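Local coordinates for arginine decarboxylase, A207R protein (Paramecium bursaria Chlorella virus 1, PDB 2NVA) that decarboxylates arginine to agmatine with pyridoxal 5'-phosphate as cofactor, as a viral member of the eukaryotic ornithine decarboxylase-like family, at residues Ile100-Asp104 with Gln105-Ile109; Ser72-Lys75 with Lys76-Ile80; Glu161-Gln165 with Leu166-Val170. One frame throughout, in Å; residues are numbered along the deposited sequence.

Interaction 1: residues Ile100-Asp104 with Gln105-Ile109; sequences IFAKD and QGVDI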
loop_
_atom_site.group_PDB
_atom_site.type_symbol
_atom_site.label_atom_id
_atom_site.label_comp_id
_atom_site.label_asym_id
_atom_site.label_seq_id
_atom_site.Cartn_x
_atom_site.Cartn_y
_atom_site.Cartn_z
ATOM N N ILE A 100 -4.367 -8.330 -26.528
ATOM C CA ILE A 100 -4.580 -9.610 -27.224
ATOM C C ILE A 100 -5.625 -10.435 -26.478
ATOM O O ILE A 100 -6.521 -11.008 -27.103
ATOM C CB ILE A 100 -3.268 -10.400 -27.381
ATOM C CG1 ILE A 100 -2.290 -9.611 -28.264
ATOM C CG2 ILE A 100 -3.530 -11.795 -27.980
ATOM C CD1 ILE A 100 -0.845 -10.087 -28.163
ATOM N N PHE A 101 -5.507 -10.477 -25.151
ATOM C CA PHE A 101 -6.481 -11.154 -24.297
ATOM C C PHE A 101 -7.887 -10.543 -24.433
ATOM O O PHE A 101 -8.870 -11.278 -24.609
ATOM C CB PHE A 101 -6.015 -11.127 -22.832
ATOM C CG PHE A 101 -6.996 -11.753 -21.872
ATOM C CD1 PHE A 101 -7.103 -13.144 -21.770
ATOM C CD2 PHE A 101 -7.810 -10.956 -21.068
ATOM C CE1 PHE A 101 -8.017 -13.732 -20.886
ATOM C CE2 PHE A 101 -8.723 -11.524 -20.185
ATOM C CZ PHE A 101 -8.824 -12.919 -20.090
ATOM N N ALA A 102 -7.980 -9.211 -24.357
ATOM C CA ALA A 102 -9.259 -8.519 -24.537
ATOM C C ALA A 102 -9.901 -8.848 -25.886
ATOM O O ALA A 102 -11.101 -9.128 -25.958
ATOM C CB ALA A 102 -9.071 -7.010 -24.400
ATOM N N LYS A 103 -9.100 -8.798 -26.950
ATOM C CA LYS A 103 -9.595 -9.097 -28.297
ATOM C C LYS A 103 -10.152 -10.512 -28.337
ATOM O O LYS A 103 -11.233 -10.753 -28.875
ATOM C CB LYS A 103 -8.474 -8.918 -29.344
ATOM C CG LYS A 103 -8.925 -9.131 -30.793
ATOM C CD LYS A 103 -7.774 -9.588 -31.669
ATOM C CE LYS A 103 -7.065 -10.814 -31.034
ATOM N NZ LYS A 103 -6.445 -11.706 -32.079
ATOM N N ASP A 104 -9.399 -11.442 -27.757
ATOM C CA ASP A 104 -9.797 -12.838 -27.766
ATOM C C ASP A 104 -11.097 -13.074 -27.014
ATOM O O ASP A 104 -11.979 -13.791 -27.491
ATOM C CB ASP A 104 -8.681 -13.702 -27.202
ATOM C CG ASP A 104 -7.533 -13.883 -28.190
ATOM O OD1 ASP A 104 -7.774 -13.825 -29.418
ATOM O OD2 ASP A 104 -6.379 -14.106 -27.740
ATOM N N GLN A 105 -11.225 -12.464 -25.843
ATOM C CA GLN A 105 -12.406 -12.698 -25.011
ATOM C C GLN A 105 -13.641 -11.956 -25.499
ATOM O O GLN A 105 -14.762 -12.376 -25.225
ATOM C CB GLN A 105 -12.114 -12.337 -23.553
ATOM C CG GLN A 105 -10.988 -13.160 -22.933
ATOM C CD GLN A 105 -11.368 -14.615 -22.773
ATOM O OE1 GLN A 105 -12.405 -14.938 -22.180
ATOM N NE2 GLN A 105 -10.554 -15.506 -23.321
ATOM N N GLY A 106 -13.451 -10.849 -26.209
ATOM C CA GLY A 106 -14.604 -10.059 -26.650
ATOM C C GLY A 106 -14.755 -8.715 -25.959
ATOM O O GLY A 106 -15.802 -8.071 -26.060
ATOM N N VAL A 107 -13.717 -8.280 -25.255
ATOM C CA VAL A 107 -13.689 -6.917 -24.724
ATOM C C VAL A 107 -13.155 -6.010 -25.818
ATOM O O VAL A 107 -11.951 -6.001 -26.083
ATOM C CB VAL A 107 -12.828 -6.809 -23.419
ATOM C CG1 VAL A 107 -12.792 -5.361 -22.907
ATOM C CG2 VAL A 107 -13.387 -7.743 -22.371
ATOM N N ASP A 108 -14.054 -5.262 -26.455
ATOM C CA ASP A 108 -13.709 -4.537 -27.673
ATOM C C ASP A 108 -14.176 -3.083 -27.648
ATOM O O ASP A 108 -14.500 -2.495 -28.684
ATOM C CB ASP A 108 -14.259 -5.273 -28.912
ATOM C CG ASP A 108 -15.760 -5.471 -28.860
ATOM O OD1 ASP A 108 -16.393 -4.950 -27.905
ATOM O OD2 ASP A 108 -16.312 -6.160 -29.766
ATOM N N ILE A 109 -14.228 -2.521 -26.443
ATOM C CA ILE A 109 -14.398 -1.088 -26.253
ATOM C C ILE A 109 -13.316 -0.680 -25.261
ATOM O O ILE A 109 -13.214 -1.293 -24.197
ATOM C CB ILE A 109 -15.767 -0.721 -25.668
ATOM C CG1 ILE A 109 -16.894 -1.295 -26.529
ATOM C CG2 ILE A 109 -15.882 0.801 -25.553
ATOM C CD1 ILE A 109 -18.283 -1.084 -25.946
#
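Phe101 and Gln105, one helical turn apart, meet through ring and methylene at the end of helix 96-105. With CG of Phe101 swung anti to the backbone N (chi1 177°), the ring is carried along the helix towards its C-terminal end, where CG of Gln105 settles over one of its faces. This CH-pi contact puts Gln105 CG 3.7 Å from the centroid of the Phe101 ring, displaced towards the CZ side. The glutamine chain bends at its second torsion, and the amide ends 14° from the plane of the ring. A flat aromatic suits this place because it offers a face to the aliphatic part of Gln105 and still reaches the neighbouring helix, where Lys75 makes a cation-pi contact with it. The backbone bond from Gln105 N to Phe101 O, 2.9 Å, keeps the last turn closed.

At Ala102 the carbonyl oxygen is gripped twice. Gly106 N lies 2.9 Å from Ala102 O and Val107 N lies 2.8 Å from the same Ala102 O, the two donors arriving from opposite faces of the carbonyl plane. The small methyl of Ala102 lets the departing chain fold close: its CB rests 3.9 Å from Val107 CB. Gly106 takes a positive phi (110°), where a CB would press on the preceding carbonyl oxygen. Lys103 and Asp104, both exposed, are joined by a long salt bridge of 3.7 Å between Lys103 NZ and Asp104 OD1.

Val107 packs on Ile87, Phe89, Pro84 and Ile74. Phe101 O and Ala102 O are thus paid by Gln105 N, Gly106 N and Val107 N, and Val107 O by His125 NE2, while Ala102 and Val107 are buried against strand 87-89 and Phe101 and Gln105 sit against helix 71-80.

Interaction 2: residues Ser72-Lys75 with Lys76-Ile80; sequences SEIK and KVIQI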
loop_
_atom_site.group_PDB
_atom_site.type_symbol
_atom_site.label_atom_id
_atom_site.label_comp_id
_atom_site.label_asym_id
_atom_site.label_seq_id
_atom_site.Cartn_x
_atom_site.Cartn_y
_atom_site.Cartn_z
ATOM N N SER A 72 -6.579 -8.979 -15.463
ATOM C CA SER A 72 -7.017 -9.631 -14.219
ATOM C C SER A 72 -8.457 -9.263 -13.839
ATOM O O SER A 72 -9.228 -10.119 -13.421
ATOM C CB SER A 72 -6.070 -9.302 -13.067
ATOM O OG SER A 72 -6.547 -9.887 -11.857
ATOM N N GLU A 73 -8.815 -7.987 -13.998
ATOM C CA GLU A 73 -10.179 -7.540 -13.702
ATOM C C GLU A 73 -11.181 -8.051 -14.735
ATOM O O GLU A 73 -12.308 -8.406 -14.389
ATOM C CB GLU A 73 -10.238 -6.012 -13.599
ATOM C CG GLU A 73 -9.474 -5.497 -12.389
ATOM C CD GLU A 73 -9.708 -4.018 -12.094
ATOM O OE1 GLU A 73 -9.353 -3.596 -10.972
ATOM O OE2 GLU A 73 -10.245 -3.289 -12.965
ATOM N N ILE A 74 -10.766 -8.084 -15.997
ATOM C CA ILE A 74 -11.593 -8.679 -17.049
ATOM C C ILE A 74 -11.924 -10.137 -16.675
ATOM O O ILE A 74 -13.090 -10.549 -16.694
ATOM C CB ILE A 74 -10.901 -8.593 -18.437
ATOM C CG1 ILE A 74 -10.864 -7.138 -18.917
ATOM C CG2 ILE A 74 -11.640 -9.454 -19.469
ATOM C CD1 ILE A 74 -9.870 -6.884 -20.074
ATOM N N LYS A 75 -10.891 -10.906 -16.325
ATOM C CA LYS A 75 -11.073 -12.310 -15.907
ATOM C C LYS A 75 -12.061 -12.451 -14.743
ATOM O O LYS A 75 -12.906 -13.355 -14.754
ATOM C CB LYS A 75 -9.723 -12.919 -15.502
ATOM C CG LYS A 75 -8.773 -13.123 -16.667
ATOM C CD LYS A 75 -7.394 -13.622 -16.194
ATOM C CE LYS A 75 -6.385 -13.515 -17.360
ATOM N NZ LYS A 75 -5.137 -14.303 -17.067
ATOM N N LYS A 76 -11.934 -11.573 -13.743
ATOM C CA LYS A 76 -12.821 -11.572 -12.558
ATOM C C LYS A 76 -14.279 -11.427 -12.976
ATOM O O LYS A 76 -15.131 -12.158 -12.495
ATOM C CB LYS A 76 -12.471 -10.442 -11.568
ATOM C CG LYS A 76 -11.187 -10.674 -10.796
ATOM C CD LYS A 76 -10.976 -9.613 -9.705
ATOM C CE LYS A 76 -9.812 -10.005 -8.755
ATOM N NZ LYS A 76 -8.450 -9.946 -9.432
ATOM N N VAL A 77 -14.539 -10.474 -13.871
ATOM C CA VAL A 77 -15.894 -10.171 -14.337
ATOM C C VAL A 77 -16.463 -11.319 -15.188
ATOM O O VAL A 77 -17.637 -11.716 -15.020
ATOM C CB VAL A 77 -15.927 -8.805 -15.083
ATOM C CG1 VAL A 77 -17.274 -8.559 -15.771
ATOM C CG2 VAL A 77 -15.604 -7.673 -14.091
ATOM N N ILE A 78 -15.632 -11.852 -16.084
ATOM C CA ILE A 78 -16.022 -13.002 -16.913
ATOM C C ILE A 78 -16.361 -14.228 -16.052
ATOM O O ILE A 78 -17.357 -14.917 -16.287
ATOM C CB ILE A 78 -14.945 -13.327 -17.990
ATOM C CG1 ILE A 78 -14.904 -12.195 -19.028
ATOM C CG2 ILE A 78 -15.218 -14.697 -18.659
ATOM C CD1 ILE A 78 -13.780 -12.327 -20.074
ATOM N N GLN A 79 -15.548 -14.465 -15.035
ATOM C CA GLN A 79 -15.777 -15.584 -14.109
ATOM C C GLN A 79 -17.103 -15.488 -13.332
ATOM O O GLN A 79 -17.649 -16.510 -12.918
ATOM C CB GLN A 79 -14.580 -15.754 -13.162
ATOM C CG GLN A 79 -13.566 -16.826 -13.633
ATOM C CD GLN A 79 -12.375 -16.271 -14.444
ATOM O OE1 GLN A 79 -11.225 -16.244 -13.938
ATOM N NE2 GLN A 79 -12.636 -15.810 -15.694
ATOM N N ILE A 80 -17.601 -14.269 -13.139
ATOM C CA ILE A 80 -18.910 -13.996 -12.522
ATOM C C ILE A 80 -20.061 -14.408 -13.464
ATOM O O ILE A 80 -21.194 -14.667 -13.016
ATOM C CB ILE A 80 -19.011 -12.472 -12.131
ATOM C CG1 ILE A 80 -18.082 -12.125 -10.951
ATOM C CG2 ILE A 80 -20.443 -12.033 -11.832
ATOM C CD1 ILE A 80 -18.293 -12.973 -9.675
HETATM O O HOH W 1 -8.476 -12.428 -11.825
#
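Ile74 and Ile78 supply the apolar part of this contact within helix 71-80. The two chains run alongside each other in the same direction, Ile74 CG2 touching Ile78 CD1 at 3.6 Å. Isoleucine suits both places, having a short arm, used by Ile74, and a long one, used by Ile78.

The backbone bonds are the i to i+4 set of an alpha-helix. The straightest runs from Ile78 N to Ile74 O, 2.9 Å with an angle of 170° at the hydrogen.

Among the polar side chains, Lys76 doubles back along the helix. Its CG comes to 3.3 Å from Ser72 O, and a bend at the last torsion (chi4 69°) leaves NZ 3.1 Å from Ser72 OG. A water donates to Ser72 O at 2.9 Å and accepts a weak bond from Lys76 NZ. Glu73 is buried, its OE2 bound to Ala69 N and its side chain against Lys48, which binds the cofactor.

Ser72 packs on Gly363 and Glu73 on Asn362 of the second subunit, at the dimer interface. Within the beta-alpha-beta unit Val77 packs on strand 65-68, while Ile80 meets flanking helix 53-61 and Ile74 and Ile78 meet helix 96-105.

Interaction 3: residues Glu161-Gln165 with Leu166-Val170; sequences EYAKQ and LDIEV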
loop_
_atom_site.group_PDB
_atom_site.type_symbol
_atom_site.label_atom_id
_atom_site.label_comp_id
_atom_site.label_asym_id
_atom_site.label_seq_id
_atom_site.Cartn_x
_atom_site.Cartn_y
_atom_site.Cartn_z
ATOM N N GLU A 161 -7.282 12.224 -35.939
ATOM C CA GLU A 161 -6.805 12.051 -37.311
ATOM C C GLU A 161 -5.919 10.833 -37.429
ATOM O O GLU A 161 -5.988 10.098 -38.408
ATOM C CB GLU A 161 -6.057 13.296 -37.772
ATOM C CG GLU A 161 -6.981 14.453 -38.107
ATOM C CD GLU A 161 -6.239 15.749 -38.428
ATOM O OE1 GLU A 161 -6.811 16.584 -39.167
ATOM O OE2 GLU A 161 -5.093 15.948 -37.941
ATOM N N TYR A 162 -5.086 10.621 -36.416
ATOM C CA TYR A 162 -4.211 9.458 -36.380
ATOM C C TYR A 162 -5.019 8.168 -36.290
ATOM O O TYR A 162 -4.688 7.174 -36.949
ATOM C CB TYR A 162 -3.214 9.569 -35.228
ATOM C CG TYR A 162 -2.025 8.638 -35.361
ATOM C CD1 TYR A 162 -1.070 8.818 -36.367
ATOM C CD2 TYR A 162 -1.858 7.577 -34.482
ATOM C CE1 TYR A 162 0.019 7.950 -36.487
ATOM C CE2 TYR A 162 -0.776 6.723 -34.573
ATOM C CZ TYR A 162 0.159 6.917 -35.558
ATOM O OH TYR A 162 1.221 6.055 -35.656
ATOM N N ALA A 163 -6.070 8.180 -35.478
ATOM C CA ALA A 163 -6.955 7.031 -35.406
ATOM C C ALA A 163 -7.586 6.755 -36.777
ATOM O O ALA A 163 -7.590 5.621 -37.231
ATOM C CB ALA A 163 -8.017 7.243 -34.343
ATOM N N LYS A 164 -8.095 7.799 -37.433
ATOM C CA LYS A 164 -8.710 7.671 -38.774
ATOM C C LYS A 164 -7.723 7.050 -39.768
ATOM O O LYS A 164 -8.064 6.130 -40.521
ATOM C CB LYS A 164 -9.183 9.052 -39.279
ATOM C CG LYS A 164 -10.065 9.016 -40.541
ATOM C CD LYS A 164 -11.508 8.602 -40.208
ATOM C CE LYS A 164 -12.295 8.300 -41.480
ATOM N NZ LYS A 164 -13.655 7.785 -41.147
ATOM N N GLN A 165 -6.488 7.558 -39.742
ATOM C CA GLN A 165 -5.433 7.082 -40.632
ATOM C C GLN A 165 -5.150 5.587 -40.447
ATOM O O GLN A 165 -4.848 4.889 -41.420
ATOM C CB GLN A 165 -4.154 7.886 -40.413
ATOM C CG GLN A 165 -2.946 7.238 -41.043
ATOM C CD GLN A 165 -1.689 8.057 -40.941
ATOM O OE1 GLN A 165 -0.666 7.686 -41.533
ATOM N NE2 GLN A 165 -1.738 9.181 -40.214
ATOM N N LEU A 166 -5.238 5.112 -39.203
ATOM C CA LEU A 166 -5.008 3.697 -38.883
ATOM C C LEU A 166 -6.273 2.830 -38.954
ATOM O O LEU A 166 -6.247 1.670 -38.536
ATOM C CB LEU A 166 -4.340 3.550 -37.507
ATOM C CG LEU A 166 -2.920 4.097 -37.320
ATOM C CD1 LEU A 166 -2.471 3.882 -35.875
ATOM C CD2 LEU A 166 -1.936 3.463 -38.295
ATOM N N ASP A 167 -7.355 3.385 -39.502
ATOM C CA ASP A 167 -8.609 2.653 -39.651
ATOM C C ASP A 167 -9.145 2.189 -38.297
ATOM O O ASP A 167 -9.729 1.100 -38.188
ATOM C CB ASP A 167 -8.442 1.468 -40.612
ATOM C CG ASP A 167 -8.314 1.913 -42.052
ATOM O OD1 ASP A 167 -8.870 2.988 -42.409
ATOM O OD2 ASP A 167 -7.693 1.183 -42.861
ATOM N N ILE A 168 -8.930 3.030 -37.287
ATOM C CA ILE A 168 -9.429 2.804 -35.919
ATOM C C ILE A 168 -10.728 3.574 -35.711
ATOM O O ILE A 168 -10.781 4.782 -35.951
ATOM C CB ILE A 168 -8.392 3.244 -34.840
ATOM C CG1 ILE A 168 -7.083 2.436 -34.908
ATOM C CG2 ILE A 168 -9.005 3.132 -33.424
ATOM C CD1 ILE A 168 -7.298 0.939 -35.129
ATOM N N GLU A 169 -11.774 2.862 -35.293
ATOM C CA GLU A 169 -13.095 3.443 -35.098
ATOM C C GLU A 169 -13.155 4.145 -33.743
ATOM O O GLU A 169 -13.108 3.485 -32.707
ATOM C CB GLU A 169 -14.135 2.324 -35.162
ATOM C CG GLU A 169 -15.593 2.776 -35.153
ATOM C CD GLU A 169 -16.569 1.595 -35.211
ATOM O OE1 GLU A 169 -17.811 1.828 -35.194
ATOM O OE2 GLU A 169 -16.099 0.434 -35.262
ATOM N N VAL A 170 -13.223 5.473 -33.749
ATOM C CA VAL A 170 -13.437 6.232 -32.512
ATOM C C VAL A 170 -14.948 6.430 -32.321
ATOM O O VAL A 170 -15.605 7.082 -33.144
ATOM C CB VAL A 170 -12.687 7.586 -32.514
ATOM C CG1 VAL A 170 -13.033 8.391 -31.261
ATOM C CG2 VAL A 170 -11.167 7.359 -32.588
#
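Ala163 O and Ile168 N are joined by a 2.9 Å hydrogen bond across the end of helix 156-165, with an angle of 161° at the hydrogen. The same oxygen receives a weak bond from Leu166 N, whose stronger partner is Tyr162 O at 3.1 Å. Leu166 N is therefore shared between two carbonyls, through the last regular i to i+4 bond and a weak, strongly bent i to i+3 bond.

Asp167 N turns to Lys164 O, 3.0 Å away. It sits well above that carbonyl plane, 65° out of it, so no lone pair is used. Asp167 has positive phi and is the C-prime residue of a Schellman motif, which the Ile168 N to Ala163 O bond completes. The motif stops the helix and sends the chain into strand 170-174 of the TIM barrel. Aspartate, like asparagine, tolerates this left-handed backbone better than most residues other than glycine, and the position is exposed, where solvent can reach the carboxylate.

Apolar groups wrap the capped end. The first torsion of Tyr162 (chi1 -163°) carries the ring along the helix; Leu166 CG lies over one face of it, and Leu166 CD1 overhangs the rim, 3.6 Å from Tyr162 CE2. The branched leucine can do both while leaving the phenol oxygen to Asp119 OD1 on helix 115-124. Ala163, small enough to admit the returning chain, has its CB 4.0 Å from Ile168 CB and 3.6 Å from Val170 CG2.

Other polar ends find partners outside the turn. Leu166 O is bound to His122 ND1, Lys164 NZ reaches Gly205 O past the end of helix 184-204, and Glu169 OE2 forms a salt bridge with Lys129 NZ.

Overall arrangement
All three contacts belong to barrel helices of the cofactor-binding domain and are partly buried, but they differ in place. Interaction 2 lies within one helix and comes closest to the active site; its buried residues are Glu73, Ile74 and Val77. Interactions 1 and 3 close the C-terminal ends of helices further out, each with an aromatic ring, a small alanine and a positive-phi residue, glycine or aspartate. Ala102 and Val107 are buried in interaction 1, and Ala163, Ile168 and Val170 in interaction 3, while their lysines, Asp104 and Asp167 are exposed. Interactions 1 and 2 touch, Phe101 CE2 lying 3.6 Å from Ile74 CG2; interaction 3 stands apart, its nearest atoms about 7 Å from interaction 1.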